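Side-chain contacts in trans-isoprenyl diphosphate synthase (Caulobacter crescentus, PDB 3OYR), which probably makes octaprenyl diphosphate, the precursor of quinone side chains, by adding isopentenyl diphosphate units to farnesyl diphosphate: residues A93-F96 with I97-T101; A159-V162 with I163-E167. All coordinates share one frame; numbering follows the deposited sequence.

Contact 1 of 2, residues A93-F96 with I97-T101; sequences AVEF and IHTAT. With DMA (dimethylallyl diphosphate), chain D; DMA (dimethylallyl diphosphate), chain G.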
ATOM      1  N   ALA B  93      -2.709  11.080  -7.710  1.00 25.51           N
ATOM      2  CA  ALA B  93      -2.875  10.058  -6.640  1.00 26.35           C
ATOM      3  C   ALA B  93      -3.364   8.722  -7.204  1.00 28.79           C
ATOM      4  O   ALA B  93      -2.850   7.635  -6.834  1.00 24.07           O
ATOM      5  CB  ALA B  93      -3.838  10.553  -5.566  1.00 25.65           C
ATOM      6  N   VAL B  94      -4.318   8.809  -8.138  1.00 23.91           N
ATOM      7  CA  VAL B  94      -4.883   7.613  -8.797  1.00 23.02           C
ATOM      8  C   VAL B  94      -3.798   6.826  -9.537  1.00 24.81           C
ATOM      9  O   VAL B  94      -3.704   5.577  -9.417  1.00 26.97           O
ATOM     10  CB  VAL B  94      -6.040   8.047  -9.747  1.00 31.89           C
ATOM     11  CG1 VAL B  94      -6.393   6.977 -10.727  1.00 29.45           C
ATOM     12  CG2 VAL B  94      -7.241   8.424  -8.947  1.00 25.89           C
ATOM     13  N   GLU B  95      -2.952   7.544 -10.280  1.00 24.98           N
ATOM     14  CA  GLU B  95      -1.847   6.877 -10.996  1.00 25.47           C
ATOM     15  C   GLU B  95      -0.838   6.252 -10.059  1.00 24.09           C
ATOM     16  O   GLU B  95      -0.302   5.179 -10.366  1.00 30.63           O
ATOM     17  CB  GLU B  95      -1.143   7.814 -12.002  1.00 23.87           C
ATOM     18  CG  GLU B  95      -0.164   7.108 -12.988  1.00 31.80           C
ATOM     19  CD  GLU B  95      -0.815   6.042 -13.890  1.00 29.63           C
ATOM     20  OE1 GLU B  95      -2.046   6.011 -14.061  1.00 32.46           O
ATOM     21  OE2 GLU B  95      -0.081   5.228 -14.464  1.00 29.70           O
ATOM     22  N   PHE B  96      -0.536   6.927  -8.951  1.00 23.83           N
ATOM     23  CA  PHE B  96       0.315   6.338  -7.918  1.00 24.33           C
ATOM     24  C   PHE B  96      -0.295   5.085  -7.334  1.00 28.12           C
ATOM     25  O   PHE B  96       0.405   4.077  -7.176  1.00 26.47           O
ATOM     26  CB  PHE B  96       0.620   7.318  -6.777  1.00 27.01           C
ATOM     27  CG  PHE B  96       1.729   8.305  -7.096  1.00 33.15           C
ATOM     28  CD1 PHE B  96       2.770   7.965  -7.957  1.00 38.84           C
ATOM     29  CD2 PHE B  96       1.731   9.561  -6.522  1.00 50.46           C
ATOM     30  CE1 PHE B  96       3.791   8.882  -8.258  1.00 37.80           C
ATOM     31  CE2 PHE B  96       2.741  10.478  -6.813  1.00 51.17           C
ATOM     32  CZ  PHE B  96       3.774  10.139  -7.679  1.00 36.52           C
ATOM     33  N   ILE B  97      -1.596   5.126  -7.037  1.00 21.00           N
ATOM     34  CA  ILE B  97      -2.257   3.919  -6.525  1.00 23.97           C
ATOM     35  C   ILE B  97      -2.143   2.787  -7.540  1.00 25.83           C
ATOM     36  O   ILE B  97      -1.726   1.681  -7.190  1.00 28.03           O
ATOM     37  CB  ILE B  97      -3.730   4.148  -6.065  1.00 28.63           C
ATOM     38  CG1 ILE B  97      -3.743   4.885  -4.721  1.00 21.11           C
ATOM     39  CG2 ILE B  97      -4.460   2.791  -5.897  1.00 22.64           C
ATOM     40  CD1 ILE B  97      -5.053   5.690  -4.451  1.00 29.07           C
ATOM     41  N   HIS B  98      -2.438   3.093  -8.800  1.00 26.21           N
ATOM     42  CA  HIS B  98      -2.299   2.125  -9.879  1.00 27.28           C
ATOM     43  C   HIS B  98      -0.857   1.574  -9.965  1.00 24.02           C
ATOM     44  O   HIS B  98      -0.652   0.352  -9.994  1.00 28.77           O
ATOM     45  CB  HIS B  98      -2.770   2.752 -11.194  1.00 25.43           C
ATOM     46  CG  HIS B  98      -2.458   1.942 -12.415  1.00 25.15           C
ATOM     47  ND1 HIS B  98      -2.934   0.663 -12.603  1.00 26.04           N
ATOM     48  CD2 HIS B  98      -1.767   2.254 -13.538  1.00 31.76           C
ATOM     49  CE1 HIS B  98      -2.521   0.206 -13.774  1.00 33.52           C
ATOM     50  NE2 HIS B  98      -1.812   1.152 -14.362  1.00 31.77           N
ATOM     51  N   THR B  99       0.127   2.473  -9.934  1.00 25.47           N
ATOM     52  CA  THR B  99       1.541   2.108 -10.036  1.00 26.18           C
ATOM     53  C   THR B  99       1.963   1.188  -8.917  1.00 23.74           C
ATOM     54  O   THR B  99       2.651   0.199  -9.147  1.00 25.95           O
ATOM     55  CB  THR B  99       2.476   3.368 -10.064  1.00 23.85           C
ATOM     56  OG1 THR B  99       2.052   4.256 -11.111  1.00 26.23           O
ATOM     57  CG2 THR B  99       3.917   2.947 -10.307  1.00 31.59           C
ATOM     58  N   ALA B 100       1.540   1.524  -7.701  1.00 26.95           N
ATOM     59  CA  ALA B 100       1.802   0.694  -6.535  1.00 26.28           C
ATOM     60  C   ALA B 100       1.199  -0.710  -6.645  1.00 27.49           C
ATOM     61  O   ALA B 100       1.838  -1.702  -6.246  1.00 26.43           O
ATOM     62  CB  ALA B 100       1.273   1.376  -5.296  1.00 25.51           C
ATOM     63  N   THR B 101      -0.027  -0.794  -7.170  1.00 21.60           N
ATOM     64  CA  THR B 101      -0.691  -2.095  -7.303  1.00 27.92           C
ATOM     65  C   THR B 101       0.027  -2.950  -8.340  1.00 24.29           C
ATOM     66  O   THR B 101       0.087  -4.159  -8.187  1.00 25.90           O
ATOM     67  CB  THR B 101      -2.169  -2.000  -7.743  1.00 29.55           C
ATOM     68  OG1 THR B 101      -2.234  -1.499  -9.082  1.00 38.07           O
ATOM     69  CG2 THR B 101      -2.982  -1.121  -6.795  1.00 25.94           C
TER
HETATM   70  C1  DMA D 336      -2.617  -3.068 -15.987  1.00 34.07           C
HETATM   71  O1  DMA D 336      -3.220  -1.810 -16.318  1.00 31.76           O
HETATM   72  C2  DMA D 336      -3.551  -3.372 -14.870  1.00 40.81           C
HETATM   73  C3  DMA D 336      -4.653  -4.106 -15.044  1.00 44.64           C
HETATM   74  C4  DMA D 336      -4.980  -4.801 -16.340  1.00 35.88           C
HETATM   75  C5  DMA D 336      -5.559  -4.246 -13.860  1.00 37.87           C
HETATM   76  PA  DMA D 336      -3.098  -1.024 -17.711  1.00 35.52           P
HETATM   77  O1A DMA D 336      -3.926   0.245 -17.692  1.00 24.76           O
HETATM   78  O2A DMA D 336      -3.397  -1.990 -18.824  1.00 32.14           O
HETATM   79  O3A DMA D 336      -1.508  -0.723 -17.622  1.00 29.24           O
HETATM   80  PB  DMA D 336      -0.678   0.604 -18.060  1.00 31.19           P
HETATM   81  O1B DMA D 336      -0.851   1.600 -16.929  1.00 35.06           O
HETATM   82  O2B DMA D 336       0.689  -0.046 -18.083  1.00 34.15           O
HETATM   83  O3B DMA D 336      -1.193   1.102 -19.384  1.00 33.39           O
HETATM   84  C1  DMA G 339      -4.772  -7.272 -11.910  1.00 47.45           C
HETATM   85  O1  DMA G 339      -4.890  -7.720 -13.255  1.00 40.17           O
HETATM   86  C2  DMA G 339      -3.594  -6.378 -11.677  1.00 55.47           C
HETATM   87  C3  DMA G 339      -3.662  -5.282 -10.913  1.00 44.33           C
HETATM   88  C4  DMA G 339      -4.903  -4.828 -10.213  1.00 45.48           C
HETATM   89  C5  DMA G 339      -2.412  -4.479 -10.762  1.00 32.94           C
HETATM   90  PA  DMA G 339      -3.810  -8.646 -14.051  1.00 32.43           P
HETATM   91  O1A DMA G 339      -4.625  -9.289 -15.132  1.00 32.48           O
HETATM   92  O2A DMA G 339      -2.964  -9.483 -13.131  1.00 42.31           O
HETATM   93  O3A DMA G 339      -2.925  -7.458 -14.700  1.00 35.46           O
HETATM   94  PB  DMA G 339      -1.567  -7.631 -15.560  1.00 37.98           P
HETATM   95  O1B DMA G 339      -1.395  -6.189 -15.962  1.00 33.11           O
HETATM   96  O2B DMA G 339      -1.905  -8.595 -16.672  1.00 37.21           O
HETATM   97  O3B DMA G 339      -0.512  -8.196 -14.636  1.00 33.63           O
HETATM   98  O   HOH W   1       2.381   4.531 -13.877  1.00 34.16           O

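Contact 2 of 2, residues A159-V162 with I163-E167; sequences ASRV and IAEGE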
ATOM      1  N   ALA B 159     -11.585   2.371  -2.553  1.00 31.98           N
ATOM      2  CA  ALA B 159     -11.114   1.672  -3.770  1.00 25.02           C
ATOM      3  C   ALA B 159      -9.860   0.862  -3.497  1.00 31.91           C
ATOM      4  O   ALA B 159      -9.764  -0.279  -3.926  1.00 26.05           O
ATOM      5  CB  ALA B 159     -10.875   2.634  -4.904  1.00 26.28           C
ATOM      6  N   SER B 160      -8.927   1.434  -2.742  1.00 31.78           N
ATOM      7  CA  SER B 160      -7.676   0.743  -2.455  1.00 28.27           C
ATOM      8  C   SER B 160      -7.861  -0.500  -1.598  1.00 29.66           C
ATOM      9  O   SER B 160      -7.138  -1.494  -1.781  1.00 29.60           O
ATOM     10  CB  SER B 160      -6.665   1.663  -1.784  1.00 23.38           C
ATOM     11  OG  SER B 160      -6.431   2.809  -2.574  1.00 30.72           O
ATOM     12  N   ARG B 161      -8.828  -0.450  -0.684  1.00 21.81           N
ATOM     13  CA  ARG B 161      -9.139  -1.585   0.167  1.00 24.81           C
ATOM     14  C   ARG B 161      -9.748  -2.706  -0.666  1.00 25.07           C
ATOM     15  O   ARG B 161      -9.387  -3.873  -0.508  1.00 28.81           O
ATOM     16  CB  ARG B 161     -10.078  -1.141   1.288  1.00 21.49           C
ATOM     17  CG  ARG B 161     -10.457  -2.220   2.304  1.00 27.72           C
ATOM     18  CD  ARG B 161     -11.874  -2.715   2.056  1.00 22.97           C
ATOM     19  NE  ARG B 161     -12.845  -1.614   2.129  1.00 32.04           N
ATOM     20  CZ  ARG B 161     -14.120  -1.711   1.773  1.00 31.65           C
ATOM     21  NH1 ARG B 161     -14.594  -2.850   1.284  1.00 30.88           N
ATOM     22  NH2 ARG B 161     -14.917  -0.662   1.893  1.00 33.03           N
ATOM     23  N   VAL B 162     -10.630  -2.318  -1.574  1.00 23.41           N
ATOM     24  CA  VAL B 162     -11.376  -3.225  -2.425  1.00 24.97           C
ATOM     25  C   VAL B 162     -10.451  -3.930  -3.428  1.00 29.13           C
ATOM     26  O   VAL B 162     -10.589  -5.137  -3.674  1.00 27.88           O
ATOM     27  CB  VAL B 162     -12.553  -2.470  -3.078  1.00 29.48           C
ATOM     28  CG1 VAL B 162     -13.125  -3.227  -4.240  1.00 30.70           C
ATOM     29  CG2 VAL B 162     -13.641  -2.278  -2.053  1.00 26.70           C
ATOM     30  N   ILE B 163      -9.470  -3.196  -3.951  1.00 26.17           N
ATOM     31  CA  ILE B 163      -8.411  -3.816  -4.750  1.00 29.71           C
ATOM     32  C   ILE B 163      -7.709  -4.939  -3.996  1.00 28.61           C
ATOM     33  O   ILE B 163      -7.568  -6.032  -4.526  1.00 28.55           O
ATOM     34  CB  ILE B 163      -7.376  -2.769  -5.241  1.00 30.86           C
ATOM     35  CG1 ILE B 163      -8.040  -1.829  -6.248  1.00 31.99           C
ATOM     36  CG2 ILE B 163      -6.180  -3.438  -5.879  1.00 32.30           C
ATOM     37  CD1 ILE B 163      -7.355  -0.491  -6.385  1.00 30.41           C
ATOM     38  N   ALA B 164      -7.285  -4.675  -2.758  1.00 25.46           N
ATOM     39  CA  ALA B 164      -6.599  -5.701  -1.971  1.00 31.75           C
ATOM     40  C   ALA B 164      -7.472  -6.943  -1.742  1.00 31.89           C
ATOM     41  O   ALA B 164      -6.991  -8.078  -1.857  1.00 31.09           O
ATOM     42  CB  ALA B 164      -6.133  -5.132  -0.663  1.00 23.00           C
ATOM     43  N   GLU B 165      -8.751  -6.714  -1.450  1.00 23.89           N
ATOM     44  CA  GLU B 165      -9.744  -7.768  -1.254  1.00 25.31           C
ATOM     45  C   GLU B 165      -9.902  -8.620  -2.489  1.00 25.81           C
ATOM     46  O   GLU B 165      -9.925  -9.849  -2.401  1.00 32.82           O
ATOM     47  CB  GLU B 165     -11.113  -7.158  -0.918  1.00 29.40           C
ATOM     48  CG  GLU B 165     -11.195  -6.568   0.468  1.00 31.88           C
ATOM     49  CD  GLU B 165     -12.597  -6.055   0.804  1.00 32.56           C
ATOM     50  OE1 GLU B 165     -13.131  -6.455   1.847  1.00 31.19           O
ATOM     51  OE2 GLU B 165     -13.159  -5.258   0.033  1.00 37.65           O
ATOM     52  N   GLY B 166      -9.999  -7.960  -3.638  1.00 25.83           N
ATOM     53  CA  GLY B 166     -10.089  -8.636  -4.922  1.00 26.83           C
ATOM     54  C   GLY B 166      -8.862  -9.462  -5.217  1.00 27.84           C
ATOM     55  O   GLY B 166      -8.973 -10.543  -5.750  1.00 31.49           O
ATOM     56  N   GLU B 167      -7.691  -8.953  -4.857  1.00 27.15           N
ATOM     57  CA  GLU B 167      -6.445  -9.677  -5.100  1.00 29.36           C
ATOM     58  C   GLU B 167      -6.302 -10.894  -4.191  1.00 29.87           C
ATOM     59  O   GLU B 167      -5.802 -11.946  -4.613  1.00 31.08           O
ATOM     60  CB  GLU B 167      -5.257  -8.745  -4.892  1.00 34.27           C
ATOM     61  CG  GLU B 167      -5.084  -7.659  -5.987  1.00 38.26           C
ATOM     62  CD  GLU B 167      -4.236  -8.141  -7.146  1.00 51.28           C
ATOM     63  OE1 GLU B 167      -4.700  -9.015  -7.915  1.00 53.14           O
ATOM     64  OE2 GLU B 167      -3.101  -7.638  -7.286  1.00 46.97           O
TER

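Contact 1 of 2, residues A93-F96 with I97-T101
With CG anti to the backbone N in both Glu-95 (chi1 -168°) and His-98 (170°), the two side chains leave one turn of helix 87-109 alongside each other, and a bend at chi2 of Glu-95 brings its carboxylate to the imidazole edge. Glu-95 OE2 lies in the ring plane, 3.5 Å from His-98 CD2, while the carboxylate itself is turned 61° from the ring. Farther along that edge, His-98 NE2 donates to O1B of the chain D dimethylallyl diphosphate at 2.8 Å in a fairly straight bond. Thr-99 crosses Glu-95 at about a right angle. Its OG1 donates to Glu-95 O at 2.6 Å from above the carbonyl plane, and its backbone N reaches the same oxygen from the opposite face. A water joins the two side chains, donating to Glu-95 OE2 (2.6 Å) and to Thr-99 OG1 (2.8 Å). Arg-69 and Arg-115 also bind this diphosphate, and Arg-115 makes a weak, long ion pair with Glu-95. Helix 87-109 thus presents an N-H to the diphosphate, while the water-linked Glu-95 carboxylate lies beside the ring, where its charge may tune the electrostatics of the pocket.

Contact 2 of 2, residues A159-V162 with I163-E167
The segments form one continuous run of helix 150-173, where i to i+4 bonds link Ile-163 N to Ala-159 O at 2.9 Å, Glu-165 N to Arg-161 O and Gly-166 N to Val-162 O, with a weak, longer one from Ala-164 N to Ser-160 O. One turn apart on this helix, Arg-161 and Glu-165 are joined by a salt bridge, NH1 to OE2 at 3.1 Å. Arg-161 starts out with CG opposite its backbone N (chi1 -178°), then bends at chi2 and chi3, which carries the guanidinium back toward Glu-165. The carboxylate arrives at the guanidinium edge but stands 82° from its plane, and NH1 meets OE2 from above the carboxylate plane, a one-oxygen contact rather than a flat, two-pronged pair. The aliphatic part joins in, with Arg-161 CD 3.5 Å from Glu-165 OE2. Val-162 CG2 lies over one guanidinium face, near its rim, and comes within 3.7 Å of Glu-165 OE2. On another side of the helix, Ile-163 CG1 rests 3.3 Å from Ala-159 O. Both charged groups also reach the second subunit: Arg-161 NE forms a salt bridge with its Glu-142, and Glu-165 OE1 a hydrogen bond with its Ser-48, while Ala-164 packs on its Leu-131. The intrahelical pair is therefore one link in a polar network across the dimer interface, in which Arg-161, between the two glutamates, probably offsets part of their negative charge, and the bonds from both chains probably limit rotation of the two side-chain ends.

Contact 1 comes first along the chain, on helix 87-109, and contact 2 follows on helix 150-173; their centres are 13 Å apart within the largely helical polyprenyl synthetase fold. The two helices pack directly, Ile-97 CD1 lying 3.7 Å from Ser-160 OG and Thr-101 CG2 4.1 Å from Ile-163 CG2. In contact 1, His-98 and Thr-101 line the dimethylallyl diphosphate sites, and the same helix goes on to Asp-105 and Asp-109, the calcium ligands of the DDxxD motif. Contact 2 lies alongside, with the side chain of Ile-163 about 5 Å from a bound dimethylallyl diphosphate and Arg-161 and Glu-165 facing the second subunit. Helix 150-173 thus connects the active-site helix with the dimer interface.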